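Long-range contacts in phosphoserine aminotransferase (Bacillus circulans, PDB 1W3U), which catalyses the reversible, pyridoxal phosphate-dependent transamination of 3-phosphohydroxypyruvate to phosphoserine, a step of serine biosynthesis, and also serves pyridoxine 5'-phosphate biosynthesis: residues Ala56-Leu61 and Glu250-Ile255; Asn127-Pro132 and Cys289-Ser294; Ser273-Ala278 and Ala349-Met354. The protein carries 1 engineered substitution. One frame throughout, in Å; residues are numbered along the deposited sequence.

Interaction 1. Residues Ala56-Leu61 and Glu250-Ile255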
loop_
_atom_site.group_PDB
_atom_site.type_symbol
_atom_site.label_atom_id
_atom_site.label_comp_id
_atom_site.label_asym_id
_atom_site.label_seq_id
_atom_site.Cartn_x
_atom_site.Cartn_y
_atom_site.Cartn_z
ATOM N N ALA A 56 -16.892 -8.450 4.938
ATOM C CA ALA A 56 -18.084 -9.304 4.957
ATOM C C ALA A 56 -18.389 -9.887 3.582
ATOM O O ALA A 56 -18.732 -11.072 3.431
ATOM C CB ALA A 56 -19.273 -8.507 5.491
ATOM N N ARG A 57 -18.255 -9.025 2.551
ATOM C CA ARG A 57 -18.543 -9.584 1.225
ATOM C C ARG A 57 -17.573 -10.673 0.840
ATOM O O ARG A 57 -17.892 -11.634 0.160
ATOM C CB ARG A 57 -18.469 -8.526 0.139
ATOM C CG ARG A 57 -19.553 -7.458 0.271
ATOM C CD ARG A 57 -19.283 -6.408 -0.811
ATOM N NE ARG A 57 -20.381 -5.432 -0.872
ATOM C CZ ARG A 57 -21.561 -5.659 -1.428
ATOM N NH1 ARG A 57 -21.826 -6.840 -1.986
ATOM N NH2 ARG A 57 -22.491 -4.707 -1.440
ATOM N N LEU A 58 -16.315 -10.485 1.240
ATOM C CA LEU A 58 -15.309 -11.482 0.877
ATOM C C LEU A 58 -15.679 -12.799 1.538
ATOM O O LEU A 58 -15.733 -13.833 0.869
ATOM C CB LEU A 58 -13.926 -10.964 1.247
ATOM C CG LEU A 58 -12.791 -11.507 0.361
ATOM C CD1 LEU A 58 -11.590 -10.596 0.464
ATOM C CD2 LEU A 58 -12.486 -12.951 0.741
ATOM N N LEU A 59 -15.946 -12.751 2.846
ATOM C CA LEU A 59 -16.321 -13.988 3.530
ATOM C C LEU A 59 -17.564 -14.625 2.926
ATOM O O LEU A 59 -17.654 -15.869 2.863
ATOM C CB LEU A 59 -16.571 -13.720 5.029
ATOM C CG LEU A 59 -15.234 -13.523 5.774
ATOM C CD1 LEU A 59 -15.542 -13.066 7.192
ATOM C CD2 LEU A 59 -14.392 -14.786 5.750
ATOM N N ALA A 60 -18.491 -13.763 2.529
ATOM C CA ALA A 60 -19.770 -14.283 2.035
ATOM C C ALA A 60 -19.542 -15.032 0.741
ATOM O O ALA A 60 -20.156 -16.073 0.487
ATOM C CB ALA A 60 -20.740 -13.139 1.827
ATOM N N LEU A 61 -18.640 -14.499 -0.086
ATOM C CA LEU A 61 -18.323 -15.210 -1.326
ATOM C C LEU A 61 -17.804 -16.608 -1.041
ATOM O O LEU A 61 -18.033 -17.492 -1.863
ATOM C CB LEU A 61 -17.306 -14.402 -2.153
ATOM C CG LEU A 61 -17.982 -13.215 -2.852
ATOM C CD1 LEU A 61 -16.935 -12.196 -3.278
ATOM C CD2 LEU A 61 -18.817 -13.688 -4.058
ATOM N N GLU A 250 -15.640 -2.630 -4.386
ATOM C CA GLU A 250 -16.391 -2.541 -5.639
ATOM C C GLU A 250 -16.216 -3.777 -6.476
ATOM O O GLU A 250 -17.204 -4.241 -7.063
ATOM C CB GLU A 250 -15.918 -1.289 -6.404
ATOM C CG GLU A 250 -16.322 0.043 -5.783
ATOM C CD GLU A 250 -17.832 0.136 -5.552
ATOM O OE1 GLU A 250 -18.599 -0.072 -6.529
ATOM O OE2 GLU A 250 -18.237 0.388 -4.405
ATOM N N VAL A 251 -15.014 -4.357 -6.559
ATOM C CA VAL A 251 -14.808 -5.616 -7.287
ATOM C C VAL A 251 -15.624 -6.719 -6.621
ATOM O O VAL A 251 -16.250 -7.522 -7.314
ATOM C CB VAL A 251 -13.312 -5.974 -7.344
ATOM C CG1 VAL A 251 -13.132 -7.361 -7.908
ATOM C CG2 VAL A 251 -12.568 -4.975 -8.233
ATOM N N LEU A 252 -15.647 -6.790 -5.270
ATOM C CA LEU A 252 -16.417 -7.846 -4.648
ATOM C C LEU A 252 -17.892 -7.710 -5.005
ATOM O O LEU A 252 -18.563 -8.717 -5.249
ATOM C CB LEU A 252 -16.238 -7.809 -3.112
ATOM C CG LEU A 252 -14.790 -8.086 -2.658
ATOM C CD1 LEU A 252 -14.615 -7.885 -1.163
ATOM C CD2 LEU A 252 -14.395 -9.495 -3.083
ATOM N N LYS A 253 -18.409 -6.480 -5.023
ATOM C CA LYS A 253 -19.811 -6.336 -5.456
ATOM C C LYS A 253 -19.986 -6.880 -6.868
ATOM O O LYS A 253 -20.976 -7.547 -7.167
ATOM C CB LYS A 253 -20.237 -4.886 -5.452
ATOM C CG LYS A 253 -20.305 -4.194 -4.097
ATOM C CD LYS A 253 -20.712 -2.739 -4.368
ATOM C CE LYS A 253 -20.401 -1.863 -3.178
ATOM N NZ LYS A 253 -20.782 -0.449 -3.368
ATOM N N TRP A 254 -19.019 -6.579 -7.742
ATOM C CA TRP A 254 -19.116 -7.077 -9.112
ATOM C C TRP A 254 -19.085 -8.583 -9.153
ATOM O O TRP A 254 -19.828 -9.222 -9.908
ATOM C CB TRP A 254 -17.974 -6.431 -9.915
ATOM C CG TRP A 254 -17.886 -6.909 -11.327
ATOM C CD1 TRP A 254 -18.559 -6.429 -12.426
ATOM C CD2 TRP A 254 -17.040 -7.982 -11.763
ATOM N NE1 TRP A 254 -18.168 -7.171 -13.519
ATOM C CE2 TRP A 254 -17.240 -8.126 -13.154
ATOM C CE3 TRP A 254 -16.129 -8.842 -11.118
ATOM C CZ2 TRP A 254 -16.552 -9.097 -13.882
ATOM C CZ3 TRP A 254 -15.450 -9.809 -11.848
ATOM C CH2 TRP A 254 -15.676 -9.923 -13.238
ATOM N N ILE A 255 -18.218 -9.220 -8.359
ATOM C CA ILE A 255 -18.145 -10.675 -8.372
ATOM C C ILE A 255 -19.488 -11.256 -7.987
ATOM O O ILE A 255 -19.950 -12.221 -8.603
ATOM C CB ILE A 255 -17.055 -11.205 -7.427
ATOM C CG1 ILE A 255 -15.653 -10.834 -7.928
ATOM C CG2 ILE A 255 -17.112 -12.722 -7.254
ATOM C CD1 ILE A 255 -14.550 -11.392 -7.036
HETATM O O HOH W 1 -20.174 -9.176 -2.803
#
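R57 lays one face of its guanidinium group over the aliphatic chain of K253. K253 CG sits over the centre of that face, 3.3 Å from R57 CZ. R57 CG lies anti to the carbonyl carbon, chi1 -66°, and the extended chain carries the guanidinium to K253. Its CB and CD run past L252 CB on the way. Like charges come near here, with R57 NH2 5.0 Å from K253 NZ. Each has an acid of its own: K253 NZ bonds to E250 OE2 at 2.9 Å on the same helix, and R57 is paired with E53. These acids probably offset the repulsion. A water at the guanidinium edge, in its plane, accepts from R57 NH1 and gives a weak bond to L252 O.

Away from the charges the contact is apolar. L252 divides its two methyls: CD1 reaches L58 CB, and CD2 meets L61 CD1 at 3.7 Å. L61 CD2 also rests on I255 CG2, 3.7 Å away. The axes approach to 9.7 Å and cross at 31°. Helix 45-61 thus packs beside helix 242-257, with L58 resting on strand 205-210 of the central sheet and L61 and I255 both touching L261 of helix 260-280.

Interaction 2. Residues Asn127-Pro132 and Cys289-Ser294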
loop_
_atom_site.group_PDB
_atom_site.type_symbol
_atom_site.label_atom_id
_atom_site.label_comp_id
_atom_site.label_asym_id
_atom_site.label_seq_id
_atom_site.Cartn_x
_atom_site.Cartn_y
_atom_site.Cartn_z
ATOM N N ASN A 127 10.197 -30.022 -14.433
ATOM C CA ASN A 127 10.380 -28.634 -14.788
ATOM C C ASN A 127 9.091 -27.836 -14.571
ATOM O O ASN A 127 8.715 -26.949 -15.333
ATOM C CB ASN A 127 10.807 -28.493 -16.257
ATOM C CG ASN A 127 11.584 -27.195 -16.409
ATOM O OD1 ASN A 127 12.125 -26.683 -15.428
ATOM N ND2 ASN A 127 11.617 -26.668 -17.625
ATOM N N TYR A 128 8.428 -28.207 -13.485
ATOM C CA TYR A 128 7.236 -27.590 -12.949
ATOM C C TYR A 128 6.022 -27.820 -13.843
ATOM O O TYR A 128 5.045 -27.103 -13.668
ATOM C CB TYR A 128 7.520 -26.098 -12.665
ATOM C CG TYR A 128 8.708 -25.906 -11.719
ATOM C CD1 TYR A 128 8.652 -26.273 -10.378
ATOM C CD2 TYR A 128 9.909 -25.357 -12.150
ATOM C CE1 TYR A 128 9.713 -26.114 -9.502
ATOM C CE2 TYR A 128 10.985 -25.185 -11.293
ATOM C CZ TYR A 128 10.883 -25.558 -9.974
ATOM O OH TYR A 128 11.951 -25.395 -9.125
ATOM N N MET A 129 6.047 -28.803 -14.747
ATOM C CA MET A 129 4.937 -29.131 -15.626
ATOM C C MET A 129 3.857 -29.970 -14.961
ATOM O O MET A 129 2.695 -29.954 -15.391
ATOM C CB MET A 129 5.357 -29.951 -16.867
ATOM C CG MET A 129 6.304 -29.181 -17.771
ATOM S SD MET A 129 6.496 -30.076 -19.339
ATOM C CE MET A 129 4.759 -30.363 -19.727
ATOM N N THR A 130 4.278 -30.717 -13.952
ATOM C CA THR A 130 3.409 -31.693 -13.345
ATOM C C THR A 130 3.254 -31.341 -11.875
ATOM O O THR A 130 4.209 -31.532 -11.111
ATOM C CB THR A 130 4.005 -33.112 -13.438
ATOM O OG1 THR A 130 4.369 -33.331 -14.819
ATOM C CG2 THR A 130 2.995 -34.153 -13.018
ATOM N N LEU A 131 2.098 -30.833 -11.484
ATOM C CA LEU A 131 2.015 -30.501 -10.053
ATOM C C LEU A 131 2.197 -31.728 -9.185
ATOM O O LEU A 131 1.865 -32.867 -9.563
ATOM C CB LEU A 131 0.646 -29.879 -9.768
ATOM C CG LEU A 131 0.522 -28.428 -10.272
ATOM C CD1 LEU A 131 -0.932 -28.008 -10.244
ATOM C CD2 LEU A 131 1.391 -27.504 -9.433
ATOM N N PRO A 132 2.730 -31.536 -7.987
ATOM C CA PRO A 132 2.906 -32.730 -7.139
ATOM C C PRO A 132 1.583 -33.228 -6.594
ATOM O O PRO A 132 0.625 -32.462 -6.389
ATOM C CB PRO A 132 3.850 -32.194 -6.059
ATOM C CG PRO A 132 3.740 -30.704 -6.061
ATOM C CD PRO A 132 3.149 -30.267 -7.375
ATOM N N CYS A 289 2.538 -25.215 -21.935
ATOM C CA CYS A 289 3.762 -25.412 -21.152
ATOM C C CYS A 289 3.560 -26.493 -20.106
ATOM O O CYS A 289 4.441 -27.337 -19.914
ATOM C CB CYS A 289 4.203 -24.097 -20.500
ATOM S SG CYS A 289 4.799 -22.935 -21.766
ATOM N N VAL A 290 2.419 -26.534 -19.416
ATOM C CA VAL A 290 2.265 -27.550 -18.371
ATOM C C VAL A 290 1.369 -28.723 -18.763
ATOM O O VAL A 290 0.590 -28.716 -19.718
ATOM C CB VAL A 290 1.693 -26.902 -17.090
ATOM C CG1 VAL A 290 2.419 -25.584 -16.829
ATOM C CG2 VAL A 290 0.197 -26.673 -17.174
ATOM N N ASP A 291 1.446 -29.803 -17.973
ATOM C CA ASP A 291 0.583 -30.946 -18.215
ATOM C C ASP A 291 -0.889 -30.521 -18.171
ATOM O O ASP A 291 -1.264 -29.659 -17.382
ATOM C CB ASP A 291 0.738 -32.046 -17.160
ATOM C CG ASP A 291 2.088 -32.721 -17.132
ATOM O OD1 ASP A 291 2.942 -32.438 -17.986
ATOM O OD2 ASP A 291 2.280 -33.566 -16.219
ATOM N N VAL A 292 -1.701 -31.169 -19.001
ATOM C CA VAL A 292 -3.129 -30.931 -19.019
ATOM C C VAL A 292 -3.716 -30.949 -17.631
ATOM O O VAL A 292 -4.480 -30.031 -17.313
ATOM C CB VAL A 292 -3.857 -31.989 -19.887
ATOM C CG1 VAL A 292 -5.354 -31.869 -19.760
ATOM C CG2 VAL A 292 -3.320 -31.803 -21.307
ATOM N N ASP A 293 -3.349 -31.925 -16.814
ATOM C CA ASP A 293 -4.021 -31.960 -15.505
ATOM C C ASP A 293 -3.502 -30.895 -14.548
ATOM O O ASP A 293 -4.062 -30.836 -13.442
ATOM C CB ASP A 293 -3.848 -33.324 -14.839
ATOM C CG ASP A 293 -4.596 -34.418 -15.577
ATOM O OD1 ASP A 293 -4.360 -35.597 -15.237
ATOM O OD2 ASP A 293 -5.398 -34.112 -16.490
ATOM N N SER A 294 -2.493 -30.117 -14.946
ATOM C CA SER A 294 -2.012 -29.081 -14.036
ATOM C C SER A 294 -2.368 -27.698 -14.574
ATOM O O SER A 294 -1.980 -26.671 -14.027
ATOM C CB SER A 294 -0.509 -29.177 -13.827
ATOM O OG SER A 294 -0.157 -30.391 -13.151
#
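M129 reaches from its loop across D291 to the carbonyl of C289. Its CB lies 3.6 Å from D291 OD1. CG comes next, 3.4 Å from C289 O. SD passes the same oxygen at 3.5 Å. The chain then bends, chi3 49°, and this turns the CE methyl between C289 O and D291 OD1. CE comes unusually close to C289 O, and its exact placing is doubtful. The M129 and D291 side chains cross at about a right angle. The M129 carbonyl bonds as well: D291 N donates to M129 O at 2.9 Å.

The class-V family has the fold-type I architecture of pyridoxal phosphate enzymes. The loop between strands 116-122 and 143-149 belongs to the large domain with the central sheet. The loop between strands 287-288 and 299-303 belongs to the C-terminal part, so the contact bridges the two. Residues 292-294 form a short 3-10 turn, closed by S294 N bonding to D291 O.

T130 OG1 donates to D291 OD2, a short bond of 2.5 Å. It comes from above the carboxylate, 44° out of its plane. L131 N donates to S294 OG at 2.8 Å, almost straight at 175°. The L131 side chain follows along S294 and also touches T100. S294 also has a backbone bond to Q158, and K160 NZ bonds to D293 O.

Interaction 3. Residues Ser273-Ala278 and Ala349-Met354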
loop_
_atom_site.group_PDB
_atom_site.type_symbol
_atom_site.label_atom_id
_atom_site.label_comp_id
_atom_site.label_asym_id
_atom_site.label_seq_id
_atom_site.Cartn_x
_atom_site.Cartn_y
_atom_site.Cartn_z
ATOM N N SER A 273 -11.157 -22.641 -21.510
ATOM C CA SER A 273 -11.379 -23.773 -22.401
ATOM C C SER A 273 -11.219 -23.324 -23.851
ATOM O O SER A 273 -10.625 -24.025 -24.678
ATOM C CB SER A 273 -12.760 -24.376 -22.139
ATOM O OG SER A 273 -13.040 -25.398 -23.097
ATOM N N LEU A 274 -11.746 -22.133 -24.176
ATOM C CA LEU A 274 -11.538 -21.622 -25.537
ATOM C C LEU A 274 -10.075 -21.533 -25.910
ATOM O O LEU A 274 -9.654 -21.862 -27.017
ATOM C CB LEU A 274 -12.143 -20.202 -25.603
ATOM C CG LEU A 274 -12.324 -19.589 -26.992
ATOM C CD1 LEU A 274 -13.417 -20.335 -27.764
ATOM C CD2 LEU A 274 -12.628 -18.098 -26.887
ATOM N N ILE A 275 -9.222 -21.052 -24.996
ATOM C CA ILE A 275 -7.826 -20.835 -25.357
ATOM C C ILE A 275 -7.090 -22.171 -25.375
ATOM O O ILE A 275 -6.260 -22.432 -26.259
ATOM C CB ILE A 275 -7.186 -19.823 -24.404
ATOM C CG1 ILE A 275 -7.840 -18.438 -24.515
ATOM C CG2 ILE A 275 -5.681 -19.743 -24.589
ATOM C CD1 ILE A 275 -7.588 -17.500 -23.347
ATOM N N TYR A 276 -7.404 -23.045 -24.400
ATOM C CA TYR A 276 -6.703 -24.340 -24.400
ATOM C C TYR A 276 -7.085 -25.137 -25.644
ATOM O O TYR A 276 -6.291 -25.855 -26.233
ATOM C CB TYR A 276 -6.999 -25.138 -23.127
ATOM C CG TYR A 276 -6.128 -24.705 -21.954
ATOM C CD1 TYR A 276 -4.746 -24.736 -22.036
ATOM C CD2 TYR A 276 -6.783 -24.274 -20.779
ATOM C CE1 TYR A 276 -3.968 -24.335 -20.960
ATOM C CE2 TYR A 276 -6.008 -23.868 -19.702
ATOM C CZ TYR A 276 -4.626 -23.905 -19.818
ATOM O OH TYR A 276 -3.890 -23.518 -18.731
ATOM N N ASP A 277 -8.333 -24.984 -26.058
ATOM C CA ASP A 277 -8.745 -25.672 -27.282
ATOM C C ASP A 277 -7.973 -25.136 -28.482
ATOM O O ASP A 277 -7.522 -25.935 -29.315
ATOM C CB ASP A 277 -10.242 -25.516 -27.493
ATOM C CG ASP A 277 -11.068 -26.524 -26.722
ATOM O OD1 ASP A 277 -10.522 -27.329 -25.938
ATOM O OD2 ASP A 277 -12.303 -26.499 -26.903
ATOM N N ALA A 278 -7.816 -23.824 -28.583
ATOM C CA ALA A 278 -7.026 -23.213 -29.659
ATOM C C ALA A 278 -5.599 -23.752 -29.661
ATOM O O ALA A 278 -5.022 -23.998 -30.718
ATOM C CB ALA A 278 -6.992 -21.703 -29.572
ATOM N N ALA A 349 -11.058 -12.675 -29.076
ATOM C CA ALA A 349 -10.123 -11.949 -29.920
ATOM C C ALA A 349 -8.743 -12.604 -29.955
ATOM O O ALA A 349 -8.072 -12.650 -30.992
ATOM C CB ALA A 349 -9.951 -10.540 -29.392
ATOM N N LEU A 350 -8.305 -13.069 -28.783
ATOM C CA LEU A 350 -7.012 -13.743 -28.697
ATOM C C LEU A 350 -7.011 -15.023 -29.515
ATOM O O LEU A 350 -6.064 -15.221 -30.273
ATOM C CB LEU A 350 -6.657 -14.069 -27.233
ATOM C CG LEU A 350 -5.363 -14.894 -27.088
ATOM C CD1 LEU A 350 -4.207 -14.094 -27.648
ATOM C CD2 LEU A 350 -5.144 -15.271 -25.626
ATOM N N VAL A 351 -8.021 -15.885 -29.437
ATOM C CA VAL A 351 -7.924 -17.129 -30.207
ATOM C C VAL A 351 -8.088 -16.833 -31.698
ATOM O O VAL A 351 -7.481 -17.505 -32.534
ATOM C CB VAL A 351 -8.935 -18.201 -29.790
ATOM C CG1 VAL A 351 -8.744 -18.485 -28.278
ATOM C CG2 VAL A 351 -10.370 -17.836 -30.062
ATOM N N GLN A 352 -8.912 -15.834 -32.009
ATOM C CA GLN A 352 -8.980 -15.438 -33.424
ATOM C C GLN A 352 -7.608 -15.012 -33.912
ATOM O O GLN A 352 -7.116 -15.427 -34.973
ATOM C CB GLN A 352 -10.024 -14.304 -33.560
ATOM C CG GLN A 352 -11.430 -14.861 -33.397
ATOM C CD GLN A 352 -12.500 -13.811 -33.148
ATOM O OE1 GLN A 352 -13.654 -14.105 -32.772
ATOM N NE2 GLN A 352 -12.150 -12.550 -33.361
ATOM N N PHE A 353 -6.928 -14.176 -33.118
ATOM C CA PHE A 353 -5.581 -13.745 -33.473
ATOM C C PHE A 353 -4.665 -14.968 -33.558
ATOM O O PHE A 353 -3.787 -15.058 -34.428
ATOM C CB PHE A 353 -5.026 -12.739 -32.450
ATOM C CG PHE A 353 -3.538 -12.458 -32.683
ATOM C CD1 PHE A 353 -3.157 -11.525 -33.638
ATOM C CD2 PHE A 353 -2.506 -13.088 -31.961
ATOM C CE1 PHE A 353 -1.824 -11.251 -33.877
ATOM C CE2 PHE A 353 -1.188 -12.822 -32.214
ATOM C CZ PHE A 353 -0.828 -11.901 -33.170
ATOM N N MET A 354 -4.796 -15.907 -32.607
ATOM C CA MET A 354 -3.876 -17.045 -32.647
ATOM C C MET A 354 -4.019 -17.816 -33.951
ATOM O O MET A 354 -3.053 -18.333 -34.525
ATOM C CB MET A 354 -4.160 -17.996 -31.466
ATOM C CG MET A 354 -3.639 -17.394 -30.165
ATOM S SD MET A 354 -4.229 -18.317 -28.748
ATOM C CE MET A 354 -3.408 -19.907 -28.991
#
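V351 and L274 meet with no flat side chain between them, and the two rings of these segments, Y276 and F353, take no part across the contact. F353 meets F313 edge-to-face, and the plane of F322 lies at about 45° to it. Y276 packs on I300 and R295, and its hydroxyl bonds to S296 O. The contact itself is aliphatic.

V351 is at the centre of the contact. Its CG1, anti to the carbonyl carbon at chi1 -57°, points into the surface of the other helix. V351 CG1 lies 3.7 Å from the backbone oxygen L274 O and 3.9 Å from I275 CA. A278 CB closes in on V351 CG1 at 3.9 Å. The second methyl, V351 CG2, meets L274 CD2 at 3.9 Å, the two side chains crossing at about a right angle.

On one flank I275 CD1 touches L350 CD2 at 4.0 Å. Further along, M354 is bent at its end, and its CE reaches A278 CB at 4.1 Å. No hydrogen bond spans the two segments.

The helix axes lie 9.7 Å apart and run almost parallel, 8° between their directions. I275 and Y276 rest on I300, and M354 on F302, both in strand 299-303. The two helices thus pack side by side against the strand, as in the C-terminal small domain of fold-type I aminotransferases.

In the fold
Interactions 2 and 3 are neighbours. Their centres lie 20 Å apart and their nearest atoms about 5 Å, without touching. Strand 299-303 links them: C289 of interaction 2 and I275, Y276 and M354 of interaction 3 all pack on it. Interaction 1 stands apart, its centre 31 Å from that of interaction 2 and 29 Å from that of interaction 3. Helices 242-257 and 260-280 follow each other in the chain and connect it to interaction 3. Interaction 2 makes no contact with the cofactor; the L131 side chain is about 12 Å from the bound pyridoxal phosphate. Interactions 1 and 3 lie away from the annotated sites.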